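Local structure of 3-HSA hydroxylase, oxygenase (Rhodococcus sp., 2RFQ) at residues 41-55 and 85-97. The protein catalyses the FMNH2-dependent ortho-hydroxylation of the steroid-derived phenol 3-HSA to the catechol 3,4-DHSA during bacterial cholesterol breakdown. Numbering follows the deposited sequence. Where two conformers were deposited one is given.
Sequences MKALQETGFFRLLQP and VSSIIGVHNWHLA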
loop_
_atom_site.group_PDB
_atom_site.type_symbol
_atom_site.label_atom_id
_atom_site.label_comp_id
_atom_site.label_asym_id
_atom_site.label_seq_id
_atom_site.Cartn_x
_atom_site.Cartn_y
_atom_site.Cartn_z
HETATM N N MSE A 41 -11.629 -9.487 36.315
HETATM C CA MSE A 41 -12.667 -10.441 35.877
HETATM C C MSE A 41 -13.906 -10.314 36.783
HETATM O O MSE A 41 -15.045 -10.368 36.291
HETATM C CB MSE A 41 -12.123 -11.876 35.841
HETATM C CG MSE A 41 -11.000 -12.098 34.821
HETATM SE SE MSE A 41 -11.644 -11.830 32.966
HETATM C CE MSE A 41 -12.630 -13.497 32.731
ATOM N N LYS A 42 -13.694 -10.127 38.092
ATOM C CA LYS A 42 -14.809 -9.927 39.019
ATOM C C LYS A 42 -15.590 -8.657 38.672
ATOM O O LYS A 42 -16.822 -8.681 38.608
ATOM C CB LYS A 42 -14.280 -9.880 40.453
ATOM C CG LYS A 42 -15.345 -9.669 41.507
ATOM C CD LYS A 42 -14.723 -9.806 42.907
ATOM C CE LYS A 42 -15.752 -9.524 44.024
ATOM N NZ LYS A 42 -16.014 -8.069 44.191
ATOM N N ALA A 43 -14.870 -7.567 38.402
ATOM C CA ALA A 43 -15.529 -6.299 38.073
ATOM C C ALA A 43 -16.295 -6.446 36.764
ATOM O O ALA A 43 -17.422 -5.941 36.639
ATOM C CB ALA A 43 -14.525 -5.194 37.966
ATOM N N LEU A 44 -15.684 -7.123 35.792
ATOM C CA LEU A 44 -16.363 -7.369 34.506
ATOM C C LEU A 44 -17.662 -8.166 34.719
ATOM O O LEU A 44 -18.724 -7.811 34.168
ATOM C CB LEU A 44 -15.433 -8.079 33.525
ATOM C CG LEU A 44 -14.357 -7.147 32.943
ATOM C CD1 LEU A 44 -13.268 -8.007 32.317
ATOM C CD2 LEU A 44 -14.965 -6.141 31.943
ATOM N N GLN A 45 -17.584 -9.198 35.559
ATOM C CA GLN A 45 -18.757 -10.006 35.899
ATOM C C GLN A 45 -19.847 -9.096 36.501
ATOM O O GLN A 45 -21.014 -9.153 36.103
ATOM C CB GLN A 45 -18.387 -11.125 36.881
ATOM C CG GLN A 45 -19.587 -11.934 37.379
ATOM C CD GLN A 45 -19.211 -13.025 38.371
ATOM O OE1 GLN A 45 -18.259 -13.769 38.171
ATOM N NE2 GLN A 45 -19.963 -13.118 39.454
ATOM N N GLU A 46 -19.445 -8.238 37.436
ATOM C CA GLU A 46 -20.404 -7.357 38.106
ATOM C C GLU A 46 -21.061 -6.328 37.177
ATOM O O GLU A 46 -22.151 -5.844 37.474
ATOM C CB GLU A 46 -19.769 -6.702 39.332
ATOM C CG GLU A 46 -19.439 -7.715 40.419
ATOM C CD GLU A 46 -18.520 -7.159 41.499
ATOM O OE1 GLU A 46 -18.046 -6.002 41.372
ATOM O OE2 GLU A 46 -18.264 -7.898 42.477
ATOM N N THR A 47 -20.436 -6.025 36.040
ATOM C CA THR A 47 -21.097 -5.122 35.073
ATOM C C THR A 47 -22.282 -5.803 34.385
ATOM O O THR A 47 -23.131 -5.123 33.837
ATOM C CB THR A 47 -20.169 -4.640 33.950
ATOM O OG1 THR A 47 -19.830 -5.742 33.067
ATOM C CG2 THR A 47 -18.920 -3.975 34.535
ATOM N N GLY A 48 -22.301 -7.134 34.396
ATOM C CA GLY A 48 -23.263 -7.907 33.609
ATOM C C GLY A 48 -22.740 -8.345 32.250
ATOM O O GLY A 48 -23.435 -9.021 31.487
ATOM N N PHE A 49 -21.501 -7.966 31.938
ATOM C CA PHE A 49 -20.924 -8.242 30.631
ATOM C C PHE A 49 -21.028 -9.707 30.191
ATOM O O PHE A 49 -21.419 -9.985 29.062
ATOM C CB PHE A 49 -19.440 -7.821 30.563
ATOM C CG PHE A 49 -18.774 -8.328 29.299
ATOM C CD1 PHE A 49 -19.037 -7.698 28.070
ATOM C CD2 PHE A 49 -17.967 -9.466 29.325
ATOM C CE1 PHE A 49 -18.500 -8.198 26.874
ATOM C CE2 PHE A 49 -17.394 -9.968 28.138
ATOM C CZ PHE A 49 -17.677 -9.326 26.899
ATOM N N PHE A 50 -20.629 -10.632 31.061
ATOM C CA PHE A 50 -20.609 -12.048 30.652
ATOM C C PHE A 50 -22.024 -12.582 30.402
ATOM O O PHE A 50 -22.196 -13.538 29.647
ATOM C CB PHE A 50 -19.830 -12.916 31.638
ATOM C CG PHE A 50 -18.359 -12.580 31.681
ATOM C CD1 PHE A 50 -17.557 -12.812 30.569
ATOM C CD2 PHE A 50 -17.805 -11.991 32.813
ATOM C CE1 PHE A 50 -16.196 -12.455 30.573
ATOM C CE2 PHE A 50 -16.430 -11.628 32.836
ATOM C CZ PHE A 50 -15.643 -11.873 31.719
ATOM N N ARG A 51 -23.018 -11.925 30.996
ATOM C CA ARG A 51 -24.418 -12.324 30.785
ATOM C C ARG A 51 -24.994 -11.851 29.450
ATOM O O ARG A 51 -26.096 -12.256 29.086
ATOM C CB ARG A 51 -25.306 -11.786 31.924
ATOM C CG ARG A 51 -24.902 -12.299 33.278
ATOM C CD ARG A 51 -25.997 -11.941 34.278
ATOM N NE ARG A 51 -25.825 -12.624 35.558
ATOM C CZ ARG A 51 -26.157 -13.894 35.810
ATOM N NH1 ARG A 51 -26.671 -14.688 34.857
ATOM N NH2 ARG A 51 -25.970 -14.377 37.036
ATOM N N LEU A 52 -24.263 -11.010 28.718
ATOM C CA LEU A 52 -24.825 -10.406 27.508
ATOM C C LEU A 52 -25.404 -11.413 26.503
ATOM O O LEU A 52 -26.531 -11.222 26.054
ATOM C CB LEU A 52 -23.829 -9.478 26.818
ATOM C CG LEU A 52 -23.702 -8.099 27.466
ATOM C CD1 LEU A 52 -22.552 -7.326 26.792
ATOM C CD2 LEU A 52 -24.996 -7.306 27.376
ATOM N N LEU A 53 -24.643 -12.454 26.151
ATOM C CA LEU A 53 -25.159 -13.469 25.209
ATOM C C LEU A 53 -25.677 -14.741 25.911
ATOM O O LEU A 53 -25.958 -15.757 25.250
ATOM C CB LEU A 53 -24.121 -13.828 24.139
ATOM C CG LEU A 53 -23.688 -12.649 23.252
ATOM C CD1 LEU A 53 -22.664 -13.142 22.254
ATOM C CD2 LEU A 53 -24.858 -12.012 22.502
ATOM N N GLN A 54 -25.755 -14.689 27.241
ATOM C CA GLN A 54 -26.295 -15.808 28.022
ATOM C C GLN A 54 -27.834 -15.843 27.925
ATOM O O GLN A 54 -28.459 -14.790 27.844
ATOM C CB GLN A 54 -25.847 -15.672 29.474
ATOM C CG GLN A 54 -26.269 -16.815 30.375
ATOM C CD GLN A 54 -25.760 -16.623 31.791
ATOM O OE1 GLN A 54 -25.789 -15.511 32.315
ATOM N NE2 GLN A 54 -25.305 -17.702 32.423
ATOM N N PRO A 55 -28.427 -17.049 27.850
ATOM C CA PRO A 55 -29.906 -17.152 27.739
ATOM C C PRO A 55 -30.677 -16.545 28.907
ATOM O O PRO A 55 -30.191 -16.523 30.053
ATOM C CB PRO A 55 -30.155 -18.668 27.611
ATOM C CG PRO A 55 -28.860 -19.184 26.970
ATOM C CD PRO A 55 -27.784 -18.374 27.688
ATOM N N VAL A 85 -9.734 -11.571 26.055
ATOM C CA VAL A 85 -10.311 -12.598 26.950
ATOM C C VAL A 85 -11.818 -12.400 27.122
ATOM O O VAL A 85 -12.588 -13.373 27.083
ATOM C CB VAL A 85 -9.590 -12.573 28.307
ATOM C CG1 VAL A 85 -10.308 -13.430 29.356
ATOM C CG2 VAL A 85 -8.144 -13.044 28.118
ATOM N N SER A 86 -12.238 -11.148 27.293
ATOM C CA SER A 86 -13.651 -10.847 27.526
ATOM C C SER A 86 -14.485 -11.313 26.336
ATOM O O SER A 86 -15.534 -11.936 26.487
ATOM C CB SER A 86 -13.852 -9.342 27.758
ATOM O OG SER A 86 -13.291 -8.956 29.025
ATOM N N SER A 87 -13.995 -11.028 25.145
ATOM C CA SER A 87 -14.732 -11.400 23.945
ATOM C C SER A 87 -14.915 -12.909 23.830
ATOM O O SER A 87 -16.035 -13.403 23.629
ATOM C CB SER A 87 -13.982 -10.899 22.728
ATOM O OG SER A 87 -14.799 -11.039 21.566
ATOM N N ILE A 88 -13.813 -13.652 23.989
ATOM C CA ILE A 88 -13.856 -15.102 23.769
ATOM C C ILE A 88 -14.655 -15.799 24.882
ATOM O O ILE A 88 -15.564 -16.615 24.601
ATOM C CB ILE A 88 -12.441 -15.669 23.572
ATOM C CG1 ILE A 88 -11.844 -15.057 22.301
ATOM C CG2 ILE A 88 -12.502 -17.167 23.357
ATOM C CD1 ILE A 88 -10.313 -14.824 22.310
ATOM N N ILE A 89 -14.360 -15.470 26.132
ATOM C CA ILE A 89 -15.111 -16.078 27.233
ATOM C C ILE A 89 -16.598 -15.688 27.151
ATOM O O ILE A 89 -17.470 -16.514 27.390
ATOM C CB ILE A 89 -14.489 -15.761 28.619
ATOM C CG1 ILE A 89 -13.047 -16.299 28.686
ATOM C CG2 ILE A 89 -15.327 -16.366 29.731
ATOM C CD1 ILE A 89 -12.482 -16.444 30.085
ATOM N N GLY A 90 -16.874 -14.443 26.772
ATOM C CA GLY A 90 -18.254 -13.994 26.650
ATOM C C GLY A 90 -19.006 -14.778 25.578
ATOM O O GLY A 90 -20.174 -15.119 25.752
ATOM N N VAL A 91 -18.340 -15.063 24.456
ATOM C CA VAL A 91 -19.027 -15.750 23.360
ATOM C C VAL A 91 -19.314 -17.215 23.704
ATOM O O VAL A 91 -20.218 -17.829 23.137
ATOM C CB VAL A 91 -18.287 -15.601 22.012
ATOM C CG1 VAL A 91 -17.313 -16.765 21.781
ATOM C CG2 VAL A 91 -19.316 -15.531 20.869
ATOM N N HIS A 92 -18.554 -17.783 24.649
ATOM C CA HIS A 92 -18.816 -19.166 25.045
ATOM C C HIS A 92 -20.182 -19.317 25.688
ATOM O O HIS A 92 -20.737 -20.402 25.683
ATOM C CB HIS A 92 -17.725 -19.687 25.967
ATOM C CG HIS A 92 -16.380 -19.653 25.336
ATOM N ND1 HIS A 92 -15.224 -19.455 26.062
ATOM C CD2 HIS A 92 -16.006 -19.714 24.035
ATOM C CE1 HIS A 92 -14.192 -19.438 25.236
ATOM N NE2 HIS A 92 -14.641 -19.587 24.004
ATOM N N ASN A 93 -20.721 -18.229 26.231
ATOM C CA ASN A 93 -22.067 -18.274 26.844
ATOM C C ASN A 93 -23.157 -18.341 25.782
ATOM O O ASN A 93 -24.237 -18.884 26.021
ATOM C CB ASN A 93 -22.262 -17.118 27.835
ATOM C CG ASN A 93 -21.390 -17.285 29.086
ATOM O OD1 ASN A 93 -20.772 -18.338 29.283
ATOM N ND2 ASN A 93 -21.306 -16.244 29.910
ATOM N N TRP A 94 -22.834 -17.814 24.611
ATOM C CA TRP A 94 -23.652 -17.985 23.420
ATOM C C TRP A 94 -23.540 -19.449 22.939
ATOM O O TRP A 94 -24.541 -20.112 22.658
ATOM C CB TRP A 94 -23.178 -17.005 22.318
ATOM C CG TRP A 94 -23.931 -17.105 21.003
ATOM C CD1 TRP A 94 -25.009 -16.349 20.611
ATOM C CD2 TRP A 94 -23.652 -18.003 19.914
ATOM N NE1 TRP A 94 -25.438 -16.743 19.349
ATOM C CE2 TRP A 94 -24.610 -17.740 18.897
ATOM C CE3 TRP A 94 -22.681 -18.991 19.692
ATOM C CZ2 TRP A 94 -24.632 -18.430 17.693
ATOM C CZ3 TRP A 94 -22.718 -19.704 18.461
ATOM C CH2 TRP A 94 -23.686 -19.412 17.500
ATOM N N HIS A 95 -22.315 -19.946 22.836
ATOM C CA HIS A 95 -22.097 -21.320 22.351
ATOM C C HIS A 95 -22.797 -22.340 23.255
ATOM O O HIS A 95 -23.474 -23.256 22.762
ATOM C CB HIS A 95 -20.587 -21.625 22.262
ATOM C CG HIS A 95 -20.265 -22.896 21.524
ATOM N ND1 HIS A 95 -18.985 -23.398 21.454
ATOM C CD2 HIS A 95 -21.048 -23.754 20.818
ATOM C CE1 HIS A 95 -18.985 -24.515 20.740
ATOM N NE2 HIS A 95 -20.221 -24.745 20.327
ATOM N N LEU A 96 -22.693 -22.162 24.574
ATOM C CA LEU A 96 -23.313 -23.123 25.482
ATOM C C LEU A 96 -24.839 -23.165 25.354
ATOM O O LEU A 96 -25.452 -24.194 25.608
ATOM C CB LEU A 96 -22.906 -22.855 26.933
ATOM C CG LEU A 96 -23.295 -23.952 27.933
ATOM C CD1 LEU A 96 -22.657 -25.290 27.597
ATOM C CD2 LEU A 96 -22.963 -23.544 29.384
ATOM N N ALA A 97 -25.450 -22.044 24.972
ATOM C CA ALA A 97 -26.899 -21.975 24.747
ATOM C C ALA A 97 -27.374 -22.973 23.694
ATOM O O ALA A 97 -28.560 -23.283 23.637
ATOM C CB ALA A 97 -27.284 -20.570 24.317
HETATM O O HOH W 1 -21.964 -13.342 26.872
#
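In the N-terminal helical domain of this acyl-CoA dehydrogenase-like monooxygenase, the turn leaving helix 38-47 packs through F49, F50 and L53 against helix 80-96, and shows how a loop can be held to a helix through its own backbone polar atoms, here F50 O and L53 N. The carbonyl of F50 is gripped twice: N93 ND2 donates to F50 O (2.9 Å, N-H...O angle 158°), and a water also donates to F50 O. F50 O lies nearly in the amide plane of N93, while ND2 stands above the plane of the F50 carbonyl. That water gives its second hydrogen to G90 O and accepts from L53 N (2.9 Å), tying turn to helix. A leucine in place of N93 would probably cost F50 O one of the two donors described and let the turn shift more easily. F49, its CG anti to the backbone N (chi1 170°), swings its ring toward the helix, where the edge atom CE2 comes 3.2 Å from S86 O. The bare CA of G90 suits this approach, as a beta-carbon there would probably crowd F49 CE2 and S86 O. The F50 ring, with F49 CD2 over the rim of one face, turns its edge to G90 CA and reaches I89 CG2 with CE1 (4.1 Å). Farther back, the bent chain of selenomethionine M41 sets CE against I89 CD1 (4.0 Å) and crosses V85, whose neighbours W84 and S143 probably bind FMN. At the other end L53 CB meets W94 CB (3.8 Å), and P55 CG presses tightly on A97 CB. A Schellman motif at G48 and a type I beta turn from R51 to Q54 thus bring the chain against helix 80-96 within the acyl-CoA dehydrogenase fold.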